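Local coordinates for envelope glycoprotein (PDB 5ZKX), which probably drives fusion of the viral and host membranes, as a trimeric gp64-family (class III) glycoprotein captured here in its postfusion form, at residues Arg49-Ser54 with Cys137-Arg142; Lys121-Arg126 with Leu435-Tyr440. All coordinates share one frame; numbering follows the deposited sequence.

How the contacts relate
Contact 1 pairs strands 44-58 and 134-148, and contact 2 sets the loop before strand 126-127 against the end of helix 422-437. Their centres lie about 10 Å apart, and about 41 and 37 Å from the centre of an elongated chain. In sequence the segments alternate: 49-54, 121-126, 137-142, 435-440. The loop 121-126 is tied to strand 134-148 by Lys-121 NZ on Trp-141 O and Ser-140 OG with Glu-124 N. Segment 435-440 rests partly on this loop and partly, through Met-438 on Trp-52, on the sheet itself, so that the C-terminal part of the chain is held against the sheet in the postfusion trimer.

Contact 1 of 2, residues Arg49-Ser54 with Cys137-Arg142; sequences RAYWRS and CNLSWR
Residues Arg-49 to Ser-54 and Cys-137 to Arg-142 form a buried antiparallel strand pair within the antiparallel sheet around strands 44-58 and 134-148. Three hydrogen-bonded pairs, Ala-50/Arg-142, Trp-52/Ser-140 and Ser-54/Asn-138, each exchange two N-H...O bonds; the shortest is Trp-52 N to Ser-140 O at 2.7 Å. Between them lie the non-hydrogen-bonded pairs Tyr-51/Trp-141 and Arg-53/Leu-139, whose side chains share one face of the sheet. Tyr-51 has its CG wedged between backbone N and carbonyl carbon (chi1 66°), and its CB sits 3.6 Å from the centroid of the Trp-141 six-membered ring, a CH-pi contact over the face. The side chains run side by side, their rings oblique at 45°, with Tyr-51 CD2 3.5 Å from Trp-141 CH2. Strand 44-58 is central in this gp64-family sheet: its other side bonds strand 67-74, Tyr-51 with Asn-73 and Arg-53 with Ser-71. The disulfide of Cys-137 joins strand 134-148 to the segment around Cys-108. Leu-139 CD1 meets Tyr-51 CD1 obliquely, at 3.5 Å. On the reverse face Ala-50 CB meets Arg-142 CG at 3.9 Å, while the Arg-142 guanidinium is salt-bridged to Glu-187. Ser-54 O accepts from a water; Asn-138 ND2 bonds Asn-128 OD1.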
loop_
_atom_site.group_PDB
_atom_site.type_symbol
_atom_site.label_atom_id
_atom_site.label_comp_id
_atom_site.label_asym_id
_atom_site.label_seq_id
_atom_site.Cartn_x
_atom_site.Cartn_y
_atom_site.Cartn_z
ATOM N N ARG A 49 34.227 -4.745 4.684
ATOM C CA ARG A 49 35.370 -4.907 5.565
ATOM C C ARG A 49 35.978 -3.542 5.832
ATOM O O ARG A 49 36.089 -2.717 4.921
ATOM C CB ARG A 49 36.425 -5.844 4.966
ATOM C CG ARG A 49 37.702 -5.929 5.788
ATOM C CD ARG A 49 38.650 -6.973 5.239
ATOM N NE ARG A 49 39.040 -6.699 3.860
ATOM C CZ ARG A 49 39.587 -7.602 3.055
ATOM N NH1 ARG A 49 39.804 -8.833 3.499
ATOM N NH2 ARG A 49 39.915 -7.279 1.811
ATOM N N ALA A 50 36.359 -3.310 7.084
ATOM C CA ALA A 50 37.057 -2.093 7.471
ATOM C C ALA A 50 37.865 -2.388 8.727
ATOM O O ALA A 50 37.708 -3.433 9.363
ATOM C CB ALA A 50 36.085 -0.933 7.704
ATOM N N TYR A 51 38.737 -1.447 9.078
ATOM C CA TYR A 51 39.496 -1.561 10.311
ATOM C C TYR A 51 39.614 -0.200 10.980
ATOM O O TYR A 51 39.775 0.828 10.315
ATOM C CB TYR A 51 40.891 -2.173 10.068
ATOM C CG TYR A 51 41.854 -1.351 9.232
ATOM C CD1 TYR A 51 42.642 -0.365 9.810
ATOM C CD2 TYR A 51 42.006 -1.593 7.872
ATOM C CE1 TYR A 51 43.530 0.374 9.058
ATOM C CE2 TYR A 51 42.897 -0.858 7.110
ATOM C CZ TYR A 51 43.657 0.124 7.711
ATOM O OH TYR A 51 44.544 0.864 6.964
ATOM N N TRP A 52 39.513 -0.210 12.302
ATOM C CA TRP A 52 39.780 0.964 13.116
ATOM C C TRP A 52 41.223 0.909 13.600
ATOM O O TRP A 52 41.651 -0.097 14.176
ATOM C CB TRP A 52 38.818 1.014 14.303
ATOM C CG TRP A 52 39.261 1.916 15.399
ATOM C CD1 TRP A 52 39.909 1.556 16.546
ATOM C CD2 TRP A 52 39.088 3.336 15.462
ATOM N NE1 TRP A 52 40.151 2.666 17.317
ATOM C CE2 TRP A 52 39.655 3.771 16.673
ATOM C CE3 TRP A 52 38.511 4.281 14.609
ATOM C CZ2 TRP A 52 39.661 5.110 17.054
ATOM C CZ3 TRP A 52 38.518 5.610 14.989
ATOM C CH2 TRP A 52 39.089 6.011 16.200
ATOM N N ARG A 53 41.975 1.979 13.351
ATOM C CA ARG A 53 43.377 2.052 13.739
ATOM C C ARG A 53 43.591 3.252 14.647
ATOM O O ARG A 53 43.131 4.355 14.339
ATOM C CB ARG A 53 44.289 2.147 12.514
ATOM C CG ARG A 53 45.743 2.459 12.847
ATOM C CD ARG A 53 46.431 3.158 11.689
ATOM N NE ARG A 53 46.786 2.226 10.624
ATOM C CZ ARG A 53 46.957 2.575 9.353
ATOM N NH1 ARG A 53 46.801 3.841 8.982
ATOM N NH2 ARG A 53 47.284 1.659 8.451
ATOM N N SER A 54 44.288 3.035 15.763
ATOM C CA SER A 54 44.642 4.105 16.694
ATOM C C SER A 54 46.134 4.002 16.993
ATOM O O SER A 54 46.556 3.172 17.803
ATOM C CB SER A 54 43.818 4.031 17.974
ATOM O OG SER A 54 43.942 5.234 18.713
ATOM N N CYS A 137 49.688 0.980 19.744
ATOM C CA CYS A 137 48.895 0.589 18.587
ATOM C C CYS A 137 47.646 -0.147 19.038
ATOM O O CYS A 137 47.711 -1.032 19.899
ATOM C CB CYS A 137 49.699 -0.287 17.621
ATOM S SG CYS A 137 48.768 -0.814 16.147
ATOM N N ASN A 138 46.512 0.235 18.460
ATOM C CA ASN A 138 45.258 -0.491 18.583
ATOM C C ASN A 138 44.681 -0.685 17.190
ATOM O O ASN A 138 44.658 0.249 16.383
ATOM C CB ASN A 138 44.249 0.248 19.468
ATOM C CG ASN A 138 44.555 0.115 20.943
ATOM O OD1 ASN A 138 44.250 -0.904 21.564
ATOM N ND2 ASN A 138 45.159 1.148 21.515
ATOM N N LEU A 139 44.213 -1.900 16.916
ATOM C CA LEU A 139 43.680 -2.254 15.605
ATOM C C LEU A 139 42.515 -3.215 15.793
ATOM O O LEU A 139 42.674 -4.265 16.421
ATOM C CB LEU A 139 44.767 -2.882 14.729
ATOM C CG LEU A 139 44.487 -3.067 13.240
ATOM C CD1 LEU A 139 44.355 -1.721 12.551
ATOM C CD2 LEU A 139 45.583 -3.897 12.591
ATOM N N SER A 140 41.347 -2.853 15.254
ATOM C CA SER A 140 40.138 -3.662 15.346
ATOM C C SER A 140 39.469 -3.739 13.981
ATOM O O SER A 140 39.362 -2.731 13.279
ATOM C CB SER A 140 39.164 -3.082 16.371
ATOM O OG SER A 140 38.231 -4.056 16.802
ATOM N N TRP A 141 39.007 -4.931 13.615
ATOM C CA TRP A 141 38.484 -5.195 12.281
ATOM C C TRP A 141 36.988 -5.478 12.320
ATOM O O TRP A 141 36.443 -5.924 13.334
ATOM C CB TRP A 141 39.202 -6.383 11.631
ATOM C CG TRP A 141 40.616 -6.098 11.257
ATOM C CD1 TRP A 141 41.701 -6.115 12.082
ATOM C CD2 TRP A 141 41.105 -5.749 9.956
ATOM N NE1 TRP A 141 42.836 -5.797 11.376
ATOM C CE2 TRP A 141 42.497 -5.568 10.069
ATOM C CE3 TRP A 141 40.499 -5.571 8.708
ATOM C CZ2 TRP A 141 43.293 -5.219 8.981
ATOM C CZ3 TRP A 141 41.293 -5.224 7.629
ATOM C CH2 TRP A 141 42.674 -5.052 7.773
ATOM N N ARG A 142 36.332 -5.209 11.193
ATOM C CA ARG A 142 34.936 -5.557 10.984
ATOM C C ARG A 142 34.793 -6.154 9.592
ATOM O O ARG A 142 35.522 -5.787 8.667
ATOM C CB ARG A 142 34.007 -4.342 11.145
ATOM C CG ARG A 142 33.990 -3.397 9.945
ATOM C CD ARG A 142 33.251 -2.105 10.255
ATOM N NE ARG A 142 31.929 -2.344 10.831
ATOM C CZ ARG A 142 30.787 -2.176 10.172
ATOM N NH1 ARG A 142 30.799 -1.766 8.911
ATOM N NH2 ARG A 142 29.633 -2.418 10.773
HETATM O O HOH W 1 45.999 3.307 20.651
#

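Contact 2 of 2, residues Lys121-Arg126 with Leu435-Tyr440; sequences KELEKR and LDTMTY
With OG1 of Thr-437 swung opposite its own backbone N (chi1 -172°), the hydroxyl meets Leu-123, while Lys-125, extended from chi1 -176° outward, passes across Met-438, whose chain folds at chi2 and chi3. The hydroxyl donates to Leu-123 O at 2.7 Å, tilted 22° from the carbonyl plane. Beside it, Thr-437 CG2 rests 3.5 Å from Glu-122 OE2, a carboxylate oxygen that is also salt-bridged to Arg-142. The Lys-125 and Met-438 chains cross at about a right angle: CE of the methionine touches Lys-125 CD at 3.6 Å, and its SD lies 4.0 Å from Leu-123 CD1. Here the C-terminal end of helix 422-437 settles on an irregular loop, where Lys-125 is the centre of an inverse gamma turn and Met-438 is the first residue to leave helical geometry. A water bridges the backbones, accepting from Lys-125 N at 2.8 Å and donating to Thr-437 O. The ammonium of Lys-125 bonds Met-438 O only weakly, at 3.4 Å, and also donates to Thr-439 O of the second subunit. One lysine thus probably couples the docking of the helix end within its own chain to the trimer interface, its charge directed at carbonyl oxygens of two chains.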
loop_
_atom_site.group_PDB
_atom_site.type_symbol
_atom_site.label_atom_id
_atom_site.label_comp_id
_atom_site.label_asym_id
_atom_site.label_seq_id
_atom_site.Cartn_x
_atom_site.Cartn_y
_atom_site.Cartn_z
ATOM N N LYS A 121 31.927 -10.182 12.372
ATOM C CA LYS A 121 32.924 -9.520 13.208
ATOM C C LYS A 121 32.673 -8.021 13.204
ATOM O O LYS A 121 32.685 -7.396 12.142
ATOM C CB LYS A 121 34.336 -9.826 12.705
ATOM C CG LYS A 121 35.441 -9.060 13.413
ATOM C CD LYS A 121 35.576 -9.497 14.861
ATOM C CE LYS A 121 36.698 -8.748 15.552
ATOM N NZ LYS A 121 36.471 -7.277 15.527
ATOM N N GLU A 122 32.450 -7.452 14.385
ATOM C CA GLU A 122 32.325 -6.014 14.560
ATOM C C GLU A 122 33.567 -5.483 15.262
ATOM O O GLU A 122 34.120 -6.144 16.146
ATOM C CB GLU A 122 31.074 -5.656 15.368
ATOM C CG GLU A 122 30.733 -4.176 15.343
ATOM C CD GLU A 122 30.666 -3.625 13.931
ATOM O OE1 GLU A 122 29.807 -4.087 13.150
ATOM O OE2 GLU A 122 31.479 -2.741 13.596
ATOM N N LEU A 123 34.007 -4.293 14.863
ATOM C CA LEU A 123 35.216 -3.731 15.442
ATOM C C LEU A 123 34.911 -3.062 16.776
ATOM O O LEU A 123 33.768 -2.711 17.082
ATOM C CB LEU A 123 35.871 -2.735 14.480
ATOM C CG LEU A 123 35.186 -1.410 14.132
ATOM C CD1 LEU A 123 35.523 -0.317 15.132
ATOM C CD2 LEU A 123 35.602 -0.977 12.742
ATOM N N GLU A 124 35.958 -2.894 17.579
ATOM C CA GLU A 124 35.881 -2.141 18.822
ATOM C C GLU A 124 36.715 -0.876 18.686
ATOM O O GLU A 124 37.866 -0.928 18.241
ATOM C CB GLU A 124 36.364 -2.968 20.013
ATOM C CG GLU A 124 36.187 -2.255 21.349
ATOM C CD GLU A 124 36.483 -3.148 22.534
ATOM O OE1 GLU A 124 35.668 -3.175 23.481
ATOM O OE2 GLU A 124 37.532 -3.823 22.523
ATOM N N LYS A 125 36.126 0.258 19.064
ATOM C CA LYS A 125 36.780 1.559 18.942
ATOM C C LYS A 125 37.564 1.834 20.222
ATOM O O LYS A 125 37.130 2.568 21.112
ATOM C CB LYS A 125 35.746 2.642 18.663
ATOM C CG LYS A 125 36.317 4.027 18.433
ATOM C CD LYS A 125 35.251 5.077 18.658
ATOM C CE LYS A 125 35.769 6.466 18.353
ATOM N NZ LYS A 125 34.728 7.497 18.630
ATOM N N ARG A 126 38.749 1.231 20.309
ATOM C CA ARG A 126 39.577 1.303 21.506
ATOM C C ARG A 126 40.888 2.018 21.211
ATOM O O ARG A 126 41.454 1.883 20.123
ATOM C CB ARG A 126 39.864 -0.088 22.072
ATOM C CG ARG A 126 40.573 -0.996 21.109
ATOM C CD ARG A 126 41.202 -2.181 21.810
ATOM N NE ARG A 126 41.948 -2.993 20.856
ATOM C CZ ARG A 126 41.420 -3.983 20.146
ATOM N NH1 ARG A 126 40.138 -4.296 20.284
ATOM N NH2 ARG A 126 42.177 -4.662 19.297
ATOM N N LEU A 435 27.734 2.727 13.250
ATOM C CA LEU A 435 27.346 3.853 14.091
ATOM C C LEU A 435 27.240 3.432 15.548
ATOM O O LEU A 435 27.706 4.146 16.444
ATOM C CB LEU A 435 26.018 4.436 13.611
ATOM C CG LEU A 435 26.043 5.291 12.344
ATOM C CD1 LEU A 435 24.635 5.735 11.988
ATOM C CD2 LEU A 435 26.960 6.496 12.510
ATOM N N ASP A 436 26.641 2.267 15.804
ATOM C CA ASP A 436 26.425 1.833 17.181
ATOM C C ASP A 436 27.742 1.557 17.896
ATOM O O ASP A 436 27.868 1.823 19.095
ATOM C CB ASP A 436 25.537 0.589 17.207
ATOM C CG ASP A 436 24.065 0.915 17.055
ATOM O OD1 ASP A 436 23.727 2.102 16.856
ATOM O OD2 ASP A 436 23.243 -0.021 17.135
ATOM N N THR A 437 28.737 1.027 17.182
ATOM C CA THR A 437 29.996 0.673 17.824
ATOM C C THR A 437 30.941 1.859 17.975
ATOM O O THR A 437 31.844 1.807 18.816
ATOM C CB THR A 437 30.698 -0.450 17.049
ATOM O OG1 THR A 437 31.835 -0.907 17.790
ATOM C CG2 THR A 437 31.163 0.036 15.688
ATOM N N MET A 438 30.745 2.926 17.199
ATOM C CA MET A 438 31.633 4.078 17.210
ATOM C C MET A 438 31.157 5.199 18.131
ATOM O O MET A 438 31.550 6.352 17.930
ATOM C CB MET A 438 31.802 4.627 15.791
ATOM C CG MET A 438 32.508 3.692 14.825
ATOM S SD MET A 438 34.254 3.499 15.190
ATOM C CE MET A 438 34.807 5.192 15.085
ATOM N N THR A 439 30.331 4.897 19.134
ATOM C CA THR A 439 29.782 5.967 19.961
ATOM C C THR A 439 30.795 6.517 20.960
ATOM O O THR A 439 30.755 7.711 21.279
ATOM C CB THR A 439 28.534 5.490 20.707
ATOM O OG1 THR A 439 28.809 4.249 21.362
ATOM C CG2 THR A 439 27.374 5.311 19.743
ATOM N N TYR A 440 31.696 5.682 21.472
ATOM C CA TYR A 440 32.703 6.177 22.399
ATOM C C TYR A 440 33.918 5.264 22.366
ATOM O O TYR A 440 33.834 4.092 21.986
ATOM C CB TYR A 440 32.147 6.308 23.823
ATOM C CG TYR A 440 31.905 5.001 24.551
ATOM C CD1 TYR A 440 32.827 4.518 25.467
ATOM C CD2 TYR A 440 30.744 4.269 24.346
ATOM C CE1 TYR A 440 32.609 3.333 26.145
ATOM C CE2 TYR A 440 30.517 3.083 25.021
ATOM C CZ TYR A 440 31.454 2.619 25.920
ATOM O OH TYR A 440 31.238 1.442 26.602
HETATM O O HOH W 2 33.565 -0.147 20.040
#